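Long-range contacts in cytochrome c-554 (PDB 1FT5), which carries electrons through its bound hemes in ammonia oxidation, accepting them directly from hydroxylamine oxidoreductase: residues A[181-186]-A[202-207]; A[170-175]-A[194-199]; A[3-8]-A[68-73]. One frame throughout, in Å; residues are numbered along the deposited sequence.

Contact 1 (A[181-186]-A[202-207]); sequences HYKLEG and ASAKPA. With HEM (protoporphyrin IX containing Fe), chain G.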
loop_
_atom_site.group_PDB
_atom_site.type_symbol
_atom_site.label_atom_id
_atom_site.label_comp_id
_atom_site.label_asym_id
_atom_site.label_seq_id
_atom_site.Cartn_x
_atom_site.Cartn_y
_atom_site.Cartn_z
ATOM N N HIS A 181 -0.595 -5.348 -12.954
ATOM C CA HIS A 181 -0.809 -4.042 -13.566
ATOM C C HIS A 181 -1.712 -4.217 -14.775
ATOM O O HIS A 181 -1.543 -5.154 -15.572
ATOM C CB HIS A 181 0.508 -3.396 -13.920
ATOM C CG HIS A 181 1.347 -3.119 -12.706
ATOM N ND1 HIS A 181 0.955 -2.212 -11.741
ATOM C CD2 HIS A 181 2.502 -3.678 -12.260
ATOM C CE1 HIS A 181 1.839 -2.238 -10.741
ATOM N NE2 HIS A 181 2.782 -3.114 -11.031
ATOM N N TYR A 182 -2.747 -3.405 -14.799
ATOM C CA TYR A 182 -3.739 -3.427 -15.881
ATOM C C TYR A 182 -3.673 -2.117 -16.649
ATOM O O TYR A 182 -3.302 -1.047 -16.156
ATOM C CB TYR A 182 -5.146 -3.685 -15.300
ATOM C CG TYR A 182 -5.197 -5.003 -14.611
ATOM C CD1 TYR A 182 -4.940 -5.092 -13.253
ATOM C CD2 TYR A 182 -5.446 -6.203 -15.328
ATOM C CE1 TYR A 182 -4.922 -6.309 -12.601
ATOM C CE2 TYR A 182 -5.431 -7.426 -14.674
ATOM C CZ TYR A 182 -5.166 -7.478 -13.309
ATOM O OH TYR A 182 -5.117 -8.683 -12.637
ATOM N N LYS A 183 -4.021 -2.215 -17.931
ATOM C CA LYS A 183 -3.958 -1.070 -18.847
ATOM C C LYS A 183 -4.904 0.079 -18.495
ATOM O O LYS A 183 -6.084 -0.185 -18.233
ATOM C CB LYS A 183 -4.332 -1.582 -20.243
ATOM C CG LYS A 183 -3.254 -2.449 -20.841
ATOM C CD LYS A 183 -2.101 -1.668 -21.454
ATOM C CE LYS A 183 -2.445 -0.199 -21.670
ATOM N NZ LYS A 183 -1.211 0.639 -21.853
ATOM N N LEU A 184 -4.367 1.302 -18.488
ATOM C CA LEU A 184 -5.126 2.515 -18.208
ATOM C C LEU A 184 -5.493 3.177 -19.548
ATOM O O LEU A 184 -4.724 3.101 -20.516
ATOM C CB LEU A 184 -4.275 3.517 -17.451
ATOM C CG LEU A 184 -3.948 3.056 -15.985
ATOM C CD1 LEU A 184 -2.803 3.943 -15.430
ATOM C CD2 LEU A 184 -5.199 3.158 -15.099
ATOM N N GLU A 185 -6.667 3.806 -19.588
ATOM C CA GLU A 185 -7.064 4.569 -20.795
ATOM C C GLU A 185 -6.273 5.872 -20.866
ATOM O O GLU A 185 -5.997 6.407 -21.959
ATOM C CB GLU A 185 -8.555 4.860 -20.742
ATOM C CG GLU A 185 -9.382 3.626 -20.904
ATOM C CD GLU A 185 -9.189 2.958 -22.279
ATOM O OE1 GLU A 185 -8.703 3.616 -23.236
ATOM O OE2 GLU A 185 -9.526 1.766 -22.398
ATOM N N GLY A 186 -5.899 6.415 -19.712
ATOM C CA GLY A 186 -5.100 7.618 -19.706
ATOM C C GLY A 186 -5.821 8.887 -19.299
ATOM O O GLY A 186 -5.535 9.967 -19.822
ATOM N N ALA A 202 3.298 -0.461 -20.421
ATOM C CA ALA A 202 3.680 -1.107 -21.705
ATOM C C ALA A 202 3.504 -2.631 -21.630
ATOM O O ALA A 202 3.130 -3.265 -22.632
ATOM C CB ALA A 202 5.098 -0.727 -22.103
ATOM N N SER A 203 3.698 -3.243 -20.452
ATOM C CA SER A 203 3.490 -4.679 -20.359
ATOM C C SER A 203 2.266 -5.037 -19.516
ATOM O O SER A 203 2.059 -6.188 -19.133
ATOM C CB SER A 203 4.752 -5.369 -19.834
ATOM O OG SER A 203 5.140 -4.870 -18.585
ATOM N N ALA A 204 1.416 -4.045 -19.260
ATOM C CA ALA A 204 0.227 -4.298 -18.485
ATOM C C ALA A 204 -0.765 -5.206 -19.193
ATOM O O ALA A 204 -0.804 -5.244 -20.425
ATOM C CB ALA A 204 -0.459 -2.984 -18.149
ATOM N N LYS A 205 -1.568 -5.912 -18.407
ATOM C CA LYS A 205 -2.611 -6.808 -18.903
ATOM C C LYS A 205 -3.829 -5.979 -19.297
ATOM O O LYS A 205 -4.020 -4.854 -18.826
ATOM C CB LYS A 205 -3.040 -7.803 -17.807
ATOM C CG LYS A 205 -2.112 -8.990 -17.599
ATOM C CD LYS A 205 -0.645 -8.555 -17.434
ATOM C CE LYS A 205 0.351 -9.617 -17.964
ATOM N NZ LYS A 205 1.345 -8.991 -18.904
ATOM N N PRO A 206 -4.693 -6.525 -20.162
ATOM C CA PRO A 206 -5.873 -5.735 -20.536
ATOM C C PRO A 206 -6.946 -5.802 -19.442
ATOM O O PRO A 206 -6.942 -6.710 -18.621
ATOM C CB PRO A 206 -6.350 -6.380 -21.852
ATOM C CG PRO A 206 -5.437 -7.566 -22.102
ATOM C CD PRO A 206 -4.663 -7.834 -20.839
ATOM N N ALA A 207 -7.863 -4.837 -19.443
ATOM C CA ALA A 207 -8.951 -4.767 -18.454
ATOM C C ALA A 207 -9.551 -6.126 -18.085
ATOM O O ALA A 207 -10.572 -6.534 -18.644
ATOM C CB ALA A 207 -10.055 -3.849 -18.966
HETATM C CHA HEM G . -0.707 1.060 -9.758
HETATM C CHB HEM G . -5.103 0.432 -7.741
HETATM C CHC HEM G . -2.921 -1.421 -3.769
HETATM C CHD HEM G . 1.404 -0.171 -5.580
HETATM C C1A HEM G . -2.090 1.001 -9.542
HETATM C C2A HEM G . -3.066 1.394 -10.508
HETATM C C3A HEM G . -4.279 1.251 -9.947
HETATM C C4A HEM G . -4.087 0.744 -8.627
HETATM C CMA HEM G . -5.659 1.553 -10.565
HETATM C CAA HEM G . -2.768 1.916 -11.960
HETATM C CBA HEM G . -2.971 0.758 -13.025
HETATM C CGA HEM G . -2.149 -0.517 -12.704
HETATM O O1A HEM G . -0.948 -0.397 -12.597
HETATM O O2A HEM G . -2.756 -1.576 -12.553
HETATM C C1B HEM G . -4.883 -0.119 -6.443
HETATM C C2B HEM G . -5.945 -0.524 -5.568
HETATM C C3B HEM G . -5.344 -1.095 -4.457
HETATM C C4B HEM G . -3.912 -1.002 -4.717
HETATM C CMB HEM G . -7.437 -0.358 -5.862
HETATM C CAB HEM G . -5.918 -1.712 -3.220
HETATM C CBB HEM G . -6.803 -2.940 -3.546
HETATM C C1C HEM G . -1.559 -1.204 -3.959
HETATM C C2C HEM G . -0.602 -1.500 -2.951
HETATM C C3C HEM G . 0.567 -1.102 -3.400
HETATM C C4C HEM G . 0.398 -0.609 -4.734
HETATM C CMC HEM G . -0.889 -2.133 -1.572
HETATM C CAC HEM G . 1.920 -1.125 -2.622
HETATM C CBC HEM G . 2.358 -2.406 -1.954
HETATM C C1D HEM G . 1.213 0.243 -6.909
HETATM C C2D HEM G . 2.282 0.662 -7.789
HETATM C C3D HEM G . 1.671 0.964 -8.994
HETATM C C4D HEM G . 0.259 0.744 -8.792
HETATM C CMD HEM G . 3.746 0.813 -7.422
HETATM C CAD HEM G . 2.309 1.586 -10.227
HETATM C CBD HEM G . 1.989 3.047 -10.317
HETATM C CGD HEM G . 2.073 3.658 -11.729
HETATM O O1D HEM G . 1.762 4.851 -11.826
HETATM O O2D HEM G . 2.434 2.935 -12.656
HETATM N NA HEM G . -2.723 0.597 -8.395
HETATM N NB HEM G . -3.615 -0.400 -5.917
HETATM N NC HEM G . -0.954 -0.674 -5.047
HETATM N ND HEM G . -0.056 0.286 -7.518
HETATM FE FE HEM G . -1.838 -0.075 -6.738
#

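Contact 2 (A[170-175]-A[194-199]); sequences EMVKEV and FKFHDE. With HEM (protoporphyrin IX containing Fe), chain G.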
loop_
_atom_site.group_PDB
_atom_site.type_symbol
_atom_site.label_atom_id
_atom_site.label_comp_id
_atom_site.label_asym_id
_atom_site.label_seq_id
_atom_site.Cartn_x
_atom_site.Cartn_y
_atom_site.Cartn_z
ATOM N N GLU A 170 13.982 -2.698 -6.986
ATOM C CA GLU A 170 13.750 -4.089 -7.336
ATOM C C GLU A 170 12.383 -4.570 -6.900
ATOM O O GLU A 170 11.623 -5.133 -7.667
ATOM C CB GLU A 170 14.799 -4.998 -6.673
ATOM C CG GLU A 170 16.170 -4.407 -6.767
ATOM C CD GLU A 170 16.958 -4.960 -7.900
ATOM O OE1 GLU A 170 18.195 -5.162 -7.682
ATOM O OE2 GLU A 170 16.355 -5.191 -8.987
ATOM N N MET A 171 12.060 -4.311 -5.639
ATOM C CA MET A 171 10.842 -4.843 -5.141
ATOM C C MET A 171 9.569 -4.188 -5.632
ATOM O O MET A 171 8.552 -4.837 -5.609
ATOM C CB MET A 171 10.929 -4.908 -3.625
ATOM C CG MET A 171 11.213 -6.390 -3.272
ATOM S SD MET A 171 12.212 -6.570 -1.875
ATOM C CE MET A 171 13.135 -8.154 -2.242
ATOM N N VAL A 172 9.667 -2.944 -6.081
ATOM C CA VAL A 172 8.435 -2.312 -6.631
ATOM C C VAL A 172 8.082 -2.929 -7.966
ATOM O O VAL A 172 6.959 -2.730 -8.450
ATOM C CB VAL A 172 8.615 -0.787 -6.727
ATOM C CG1 VAL A 172 9.527 -0.362 -7.952
ATOM C CG2 VAL A 172 7.207 -0.101 -6.879
ATOM N N LYS A 173 8.993 -3.747 -8.497
ATOM C CA LYS A 173 8.717 -4.415 -9.775
ATOM C C LYS A 173 8.314 -5.840 -9.571
ATOM O O LYS A 173 8.279 -6.603 -10.510
ATOM C CB LYS A 173 9.944 -4.337 -10.732
ATOM C CG LYS A 173 10.374 -2.969 -11.100
ATOM C CD LYS A 173 11.297 -2.974 -12.379
ATOM C CE LYS A 173 11.645 -1.561 -12.815
ATOM N NZ LYS A 173 12.391 -1.668 -14.106
ATOM N N GLU A 174 7.985 -6.227 -8.343
ATOM C CA GLU A 174 7.503 -7.574 -8.058
ATOM C C GLU A 174 5.990 -7.503 -8.063
ATOM O O GLU A 174 5.383 -7.056 -7.065
ATOM C CB GLU A 174 8.016 -7.974 -6.659
ATOM C CG GLU A 174 7.841 -9.433 -6.301
ATOM C CD GLU A 174 8.923 -10.339 -6.962
ATOM O OE1 GLU A 174 10.164 -10.019 -6.984
ATOM O OE2 GLU A 174 8.466 -11.351 -7.408
ATOM N N VAL A 175 5.357 -7.929 -9.165
ATOM C CA VAL A 175 3.873 -7.820 -9.233
ATOM C C VAL A 175 3.201 -8.676 -8.212
ATOM O O VAL A 175 2.130 -8.316 -7.701
ATOM C CB VAL A 175 3.302 -8.173 -10.614
ATOM C CG1 VAL A 175 3.733 -7.111 -11.611
ATOM C CG2 VAL A 175 3.756 -9.568 -11.033
ATOM N N PHE A 194 4.993 8.342 -11.792
ATOM C CA PHE A 194 5.897 7.303 -11.263
ATOM C C PHE A 194 6.915 6.926 -12.334
ATOM O O PHE A 194 6.543 6.703 -13.500
ATOM C CB PHE A 194 5.087 6.062 -10.873
ATOM C CG PHE A 194 5.932 4.951 -10.302
ATOM C CD1 PHE A 194 5.677 3.618 -10.685
ATOM C CD2 PHE A 194 6.940 5.239 -9.388
ATOM C CE1 PHE A 194 6.471 2.537 -10.122
ATOM C CE2 PHE A 194 7.719 4.178 -8.837
ATOM C CZ PHE A 194 7.469 2.865 -9.211
ATOM N N LYS A 195 8.190 6.866 -11.934
ATOM C CA LYS A 195 9.291 6.544 -12.843
ATOM C C LYS A 195 9.153 5.300 -13.645
ATOM O O LYS A 195 9.775 5.193 -14.738
ATOM C CB LYS A 195 10.641 6.550 -12.107
ATOM C CG LYS A 195 10.785 5.464 -10.998
ATOM C CD LYS A 195 12.082 5.743 -10.250
ATOM C CE LYS A 195 12.514 4.554 -9.368
ATOM N NZ LYS A 195 13.807 4.884 -8.637
ATOM N N PHE A 196 8.385 4.325 -13.159
ATOM C CA PHE A 196 8.204 3.084 -13.918
ATOM C C PHE A 196 6.822 2.959 -14.513
ATOM O O PHE A 196 6.424 1.908 -14.977
ATOM C CB PHE A 196 8.464 1.827 -13.057
ATOM C CG PHE A 196 9.860 1.762 -12.488
ATOM C CD1 PHE A 196 10.070 1.356 -11.189
ATOM C CD2 PHE A 196 10.969 2.108 -13.264
ATOM C CE1 PHE A 196 11.368 1.289 -10.651
ATOM C CE2 PHE A 196 12.294 2.042 -12.722
ATOM C CZ PHE A 196 12.473 1.621 -11.383
ATOM N N HIS A 197 6.033 4.036 -14.467
ATOM C CA HIS A 197 4.667 3.968 -15.002
ATOM C C HIS A 197 4.571 3.517 -16.502
ATOM O O HIS A 197 3.797 2.635 -16.830
ATOM C CB HIS A 197 4.031 5.387 -14.887
ATOM C CG HIS A 197 2.625 5.452 -15.415
ATOM N ND1 HIS A 197 1.519 5.188 -14.643
ATOM C CD2 HIS A 197 2.153 5.747 -16.659
ATOM C CE1 HIS A 197 0.423 5.313 -15.379
ATOM N NE2 HIS A 197 0.783 5.651 -16.610
ATOM N N ASP A 198 5.370 4.145 -17.352
ATOM C CA ASP A 198 5.285 3.774 -18.767
ATOM C C ASP A 198 5.728 2.348 -18.965
ATOM O O ASP A 198 5.105 1.586 -19.730
ATOM C CB ASP A 198 6.122 4.722 -19.599
ATOM C CG ASP A 198 5.548 6.140 -19.579
ATOM O OD1 ASP A 198 4.306 6.276 -19.428
ATOM O OD2 ASP A 198 6.346 7.077 -19.698
ATOM N N GLU A 199 6.790 1.965 -18.232
ATOM C CA GLU A 199 7.220 0.558 -18.316
ATOM C C GLU A 199 6.101 -0.402 -17.874
ATOM O O GLU A 199 5.776 -1.423 -18.490
ATOM C CB GLU A 199 8.467 0.351 -17.448
ATOM C CG GLU A 199 8.771 -1.128 -17.207
ATOM C CD GLU A 199 9.998 -1.348 -16.269
ATOM O OE1 GLU A 199 10.724 -0.405 -15.969
ATOM O OE2 GLU A 199 10.218 -2.493 -15.874
HETATM C CHA HEM G . -0.707 1.060 -9.758
HETATM C CHB HEM G . -5.103 0.432 -7.741
HETATM C CHC HEM G . -2.921 -1.421 -3.769
HETATM C CHD HEM G . 1.404 -0.171 -5.580
HETATM C C1A HEM G . -2.090 1.001 -9.542
HETATM C C2A HEM G . -3.066 1.394 -10.508
HETATM C C3A HEM G . -4.279 1.251 -9.947
HETATM C C4A HEM G . -4.087 0.744 -8.627
HETATM C CMA HEM G . -5.659 1.553 -10.565
HETATM C CAA HEM G . -2.768 1.916 -11.960
HETATM C CBA HEM G . -2.971 0.758 -13.025
HETATM C CGA HEM G . -2.149 -0.517 -12.704
HETATM O O1A HEM G . -0.948 -0.397 -12.597
HETATM O O2A HEM G . -2.756 -1.576 -12.553
HETATM C C1B HEM G . -4.883 -0.119 -6.443
HETATM C C2B HEM G . -5.945 -0.524 -5.568
HETATM C C3B HEM G . -5.344 -1.095 -4.457
HETATM C C4B HEM G . -3.912 -1.002 -4.717
HETATM C CMB HEM G . -7.437 -0.358 -5.862
HETATM C CAB HEM G . -5.918 -1.712 -3.220
HETATM C CBB HEM G . -6.803 -2.940 -3.546
HETATM C C1C HEM G . -1.559 -1.204 -3.959
HETATM C C2C HEM G . -0.602 -1.500 -2.951
HETATM C C3C HEM G . 0.567 -1.102 -3.400
HETATM C C4C HEM G . 0.398 -0.609 -4.734
HETATM C CMC HEM G . -0.889 -2.133 -1.572
HETATM C CAC HEM G . 1.920 -1.125 -2.622
HETATM C CBC HEM G . 2.358 -2.406 -1.954
HETATM C C1D HEM G . 1.213 0.243 -6.909
HETATM C C2D HEM G . 2.282 0.662 -7.789
HETATM C C3D HEM G . 1.671 0.964 -8.994
HETATM C C4D HEM G . 0.259 0.744 -8.792
HETATM C CMD HEM G . 3.746 0.813 -7.422
HETATM C CAD HEM G . 2.309 1.586 -10.227
HETATM C CBD HEM G . 1.989 3.047 -10.317
HETATM C CGD HEM G . 2.073 3.658 -11.729
HETATM O O1D HEM G . 1.762 4.851 -11.826
HETATM O O2D HEM G . 2.434 2.935 -12.656
HETATM N NA HEM G . -2.723 0.597 -8.395
HETATM N NB HEM G . -3.615 -0.400 -5.917
HETATM N NC HEM G . -0.954 -0.674 -5.047
HETATM N ND HEM G . -0.056 0.286 -7.518
HETATM FE FE HEM G . -1.838 -0.075 -6.738
#

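Contact 3 (A[3-8]-A[68-73]); sequences APFEGR and FGQKGG. With PO4 (phosphate ion), chain C.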
loop_
_atom_site.group_PDB
_atom_site.type_symbol
_atom_site.label_atom_id
_atom_site.label_comp_id
_atom_site.label_asym_id
_atom_site.label_seq_id
_atom_site.Cartn_x
_atom_site.Cartn_y
_atom_site.Cartn_z
ATOM N N ALA A 3 -4.196 14.528 3.691
ATOM C CA ALA A 3 -5.522 13.959 3.603
ATOM C C ALA A 3 -5.791 12.782 4.519
ATOM O O ALA A 3 -4.873 12.002 4.850
ATOM C CB ALA A 3 -5.781 13.498 2.142
ATOM N N PRO A 4 -7.040 12.632 4.943
ATOM C CA PRO A 4 -7.395 11.506 5.788
ATOM C C PRO A 4 -7.477 10.198 4.999
ATOM O O PRO A 4 -7.801 10.170 3.820
ATOM C CB PRO A 4 -8.769 11.848 6.327
ATOM C CG PRO A 4 -9.015 13.297 5.916
ATOM C CD PRO A 4 -8.178 13.555 4.740
ATOM N N PHE A 5 -7.207 9.110 5.658
ATOM C CA PHE A 5 -7.422 7.790 5.081
ATOM C C PHE A 5 -8.914 7.468 5.166
ATOM O O PHE A 5 -9.631 7.997 6.067
ATOM C CB PHE A 5 -6.750 6.733 5.937
ATOM C CG PHE A 5 -5.273 6.644 5.715
ATOM C CD1 PHE A 5 -4.763 5.659 4.843
ATOM C CD2 PHE A 5 -4.402 7.537 6.319
ATOM C CE1 PHE A 5 -3.344 5.607 4.587
ATOM C CE2 PHE A 5 -3.036 7.488 6.069
ATOM C CZ PHE A 5 -2.507 6.539 5.204
ATOM N N GLU A 6 -9.395 6.576 4.300
ATOM C CA GLU A 6 -10.775 6.131 4.400
ATOM C C GLU A 6 -10.953 4.613 4.281
ATOM O O GLU A 6 -12.015 4.084 4.631
ATOM C CB GLU A 6 -11.681 6.749 3.347
ATOM C CG GLU A 6 -12.138 8.115 3.574
ATOM C CD GLU A 6 -13.064 8.510 2.429
ATOM O OE1 GLU A 6 -14.231 8.852 2.721
ATOM O OE2 GLU A 6 -12.611 8.420 1.243
ATOM N N GLY A 7 -9.943 3.897 3.786
ATOM C CA GLY A 7 -10.156 2.472 3.625
ATOM C C GLY A 7 -10.169 2.059 2.171
ATOM O O GLY A 7 -10.270 2.902 1.306
ATOM N N ARG A 8 -10.184 0.753 1.944
ATOM C CA ARG A 8 -10.059 0.261 0.560
ATOM C C ARG A 8 -11.321 0.181 -0.246
ATOM O O ARG A 8 -11.248 0.083 -1.467
ATOM C CB ARG A 8 -9.524 -1.186 0.535
ATOM C CG ARG A 8 -8.317 -1.489 1.355
ATOM C CD ARG A 8 -7.939 -2.960 1.114
ATOM N NE ARG A 8 -8.973 -3.949 1.408
ATOM C CZ ARG A 8 -9.206 -4.431 2.644
ATOM N NH1 ARG A 8 -8.475 -3.996 3.714
ATOM N NH2 ARG A 8 -10.081 -5.395 2.828
ATOM N N PHE A 68 -1.983 3.673 10.298
ATOM C CA PHE A 68 -1.960 3.640 11.778
ATOM C C PHE A 68 -1.350 4.951 12.305
ATOM O O PHE A 68 -0.327 5.423 11.786
ATOM C CB PHE A 68 -1.074 2.472 12.239
ATOM C CG PHE A 68 -1.123 2.230 13.720
ATOM C CD1 PHE A 68 -2.293 1.920 14.365
ATOM C CD2 PHE A 68 0.063 2.298 14.475
ATOM C CE1 PHE A 68 -2.341 1.662 15.727
ATOM C CE2 PHE A 68 0.021 2.030 15.863
ATOM C CZ PHE A 68 -1.141 1.714 16.479
ATOM N N GLY A 69 -2.011 5.531 13.319
ATOM C CA GLY A 69 -1.538 6.799 13.888
ATOM C C GLY A 69 -1.788 8.029 13.005
ATOM O O GLY A 69 -1.341 9.143 13.323
ATOM N N GLN A 70 -2.524 7.847 11.907
ATOM C CA GLN A 70 -2.785 8.921 10.970
ATOM C C GLN A 70 -4.281 9.205 10.922
ATOM O O GLN A 70 -5.073 8.356 11.276
ATOM C CB GLN A 70 -2.292 8.527 9.592
ATOM C CG GLN A 70 -0.794 8.182 9.622
ATOM C CD GLN A 70 -0.226 8.070 8.217
ATOM O OE1 GLN A 70 0.249 7.019 7.831
ATOM N NE2 GLN A 70 -0.296 9.165 7.441
ATOM N N LYS A 71 -4.617 10.427 10.519
ATOM C CA LYS A 71 -6.050 10.749 10.502
ATOM C C LYS A 71 -6.833 9.841 9.529
ATOM O O LYS A 71 -6.394 9.544 8.386
ATOM C CB LYS A 71 -6.257 12.230 10.180
ATOM C CG LYS A 71 -5.628 12.613 8.932
ATOM C CD LYS A 71 -5.222 14.122 8.857
ATOM C CE LYS A 71 -4.356 14.353 7.654
ATOM N NZ LYS A 71 -2.923 14.321 8.072
ATOM N N GLY A 72 -7.908 9.303 10.078
ATOM C CA GLY A 72 -8.816 8.383 9.370
ATOM C C GLY A 72 -8.321 6.968 9.297
ATOM O O GLY A 72 -9.038 6.075 8.818
ATOM N N GLY A 73 -7.100 6.747 9.806
ATOM C CA GLY A 73 -6.527 5.409 9.724
ATOM C C GLY A 73 -6.941 4.402 10.771
ATOM O O GLY A 73 -7.790 4.647 11.641
HETATM P P PO4 C . -11.469 -5.288 -0.949
HETATM O O1 PO4 C . -11.305 -6.180 0.296
HETATM O O2 PO4 C . -12.828 -4.524 -0.824
HETATM O O3 PO4 C . -10.317 -4.266 -1.092
HETATM O O4 PO4 C . -11.444 -6.184 -2.212
#

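Contact 1 (A[181-186]-A[202-207])
Tyr182 and Lys205 are joined by a single beta bridge, CA atoms 4.7 Å apart. Lys205 N donates to His181 O at 2.9 Å and Lys183 N to Lys205 O at 2.8 Å, flanking Tyr182. Ala204 points its methyl into this join, CB lying 3.7 Å from Lys183 N. The Tyr182 ring meets Lys205 obliquely, CD2 to CB 3.8 Å, while Pro206 O stands at the ring edge. A bend at chi2 brings Lys183 CD beside the Ala204 methyl, Lys183 CG lies 3.2 Å from Lys205 O, and a nearly eclipsed chi3 (-15°) turns the chain end, whose NZ bonds Gln201 O.

The bridged loop 181-186 also holds a heme propionate. His181 ND1 reaches O1A of the heme at 2.8 Å, and Tyr182 N reaches O2A at 2.9 Å, nearly straight (170°). Donors to both oxygens limit the carboxylate's rotation and probably ease its charge; Gln18 NE2 also bonds this heme. Further out, Phe200 stacks on the His181 ring, and the Gln201 amide bonds both Tyr182 O and Leu184 N.

Tyr182 also packs on helix 16-22, and the tail leaving helix 197-202 is tied to the loop preceding strand 188-189.

Contact 2 (A[170-175]-A[194-199])
Lys173 and Glu199 supply the ionic part of the contact. Lys173 NZ lies 2.8 Å from Glu199 OE1, on that oxygen's syn lone pair, and a weak second bond to OE2 completes a forked salt bridge. Both chains are extended beyond CG and they cross at about a right angle; NZ lies near both oxygens, as the two bonds of unequal strength attest.

The same lysine makes the aromatic interactions. Its CE sits over the centre of the Phe196 ring, 3.4 Å from the centroid and only 5° off the normal, a CH-pi contact of close to ideal geometry. NZ is 4.2 Å from that centroid and 19° off the normal, which qualifies as cation-pi. Lys195 CG covers the opposite face, so the ring is sandwiched between two lysine chains; Lys195 itself ends in a salt bridge to Asp169.

Apolar packing comes from Val172, whose two methyls are divided between two rings. With chi1 at 76°, CG1 takes the position between the backbone N and the carbonyl carbon and meets the Phe196 edge in plane, 3.7 Å from CE1. CG2 approaches Phe194 CZ obliquely at 3.8 Å and also lies 3.6 Å from the heme methyl CMD. Phe194 also meets Phe130 edge-to-face.

The polar link to the heme is made by His197, in the first turn of helix 197-202 just after the N-cap Phe196. Its ND1 donates to propionate oxygen O1D at 2.8 Å in a nearly straight bond. Val172 is also near a second heme, and Met171 touches one too. Val172, Phe194 and His197 thus line a heme pocket, and the nearness of a second heme fits the closely packed hemes of this multiheme cytochrome.

Contact 3 (A[3-8]-A[68-73])
Phe5 meets Gln70 and Lys71 with the edge of its ring. In the ring plane, Gln70 NE2 lies 3.5 Å from Phe5 CE2 and Lys71 O lies 3.5 Å from Phe5 CD2; Gly73 CA approaches obliquely. The Gln70 amide is turned almost perpendicular to the ring, the two planes being 79° apart, so the pair does not stack. Phe5 CG is anti to its own carbonyl carbon (chi1 -79°), which directs the ring edge at Gln70 and the Lys71 carbonyl. Residues Gln70 to Gly73 form a type II beta turn, closed by Gly73 N to Gln70 O.

The one hydrogen bond across the contact runs from Phe5 N to Lys71 O, 2.9 Å long. Lys71 O also receives a CA-H contact from Pro4 at 3.4 Å, and with the ring edge it therefore gathers three approaches. Phe5 O and Gly72 O are two acceptors without a bond, but Gly72 CA offers a CA-H contact to Phe5 O. The backbones can come this close because Gly72 carries no side chain; its positive phi (80°) is a separate feature that suits glycine.

Lys71 sends its chain along the proline, CG 3.8 Å from Pro4 CA, and its CE comes to 3.7 Å from Ala3 O. Beyond the contact, Glu6 pairs with Arg96 and Arg99. Arg8 grips a phosphate, probably from the crystallisation liquor, by NE and NH2.

Cohesion here thus rests on one backbone bond, weak C-H contacts and ring-edge packing, with no ion pair between the segments; the salt bridges of the N-terminal segment are directed to the chain beyond helix 88-92.

In the fold
Contacts 1 and 2 interlock along the chain, each using one end of helix 197-202; contact 2 adds the end of helix 168-171 and the turn after it, contact 1 the loop further on. They touch through Leu184 with His197 and His181 with Val175, and hold both propionates of one heme between them. None of the three is wholly core: contacts 1 and 2 have buried residues facing the heme and exposed lysines at the margin, and contact 3 buries Phe5 but exposes Gln70, Lys71 and Gly72. Contact 1 works mainly through backbone bonding, as does contact 3, on the opposite side of the chain's centre from contact 2, which relies on side chains.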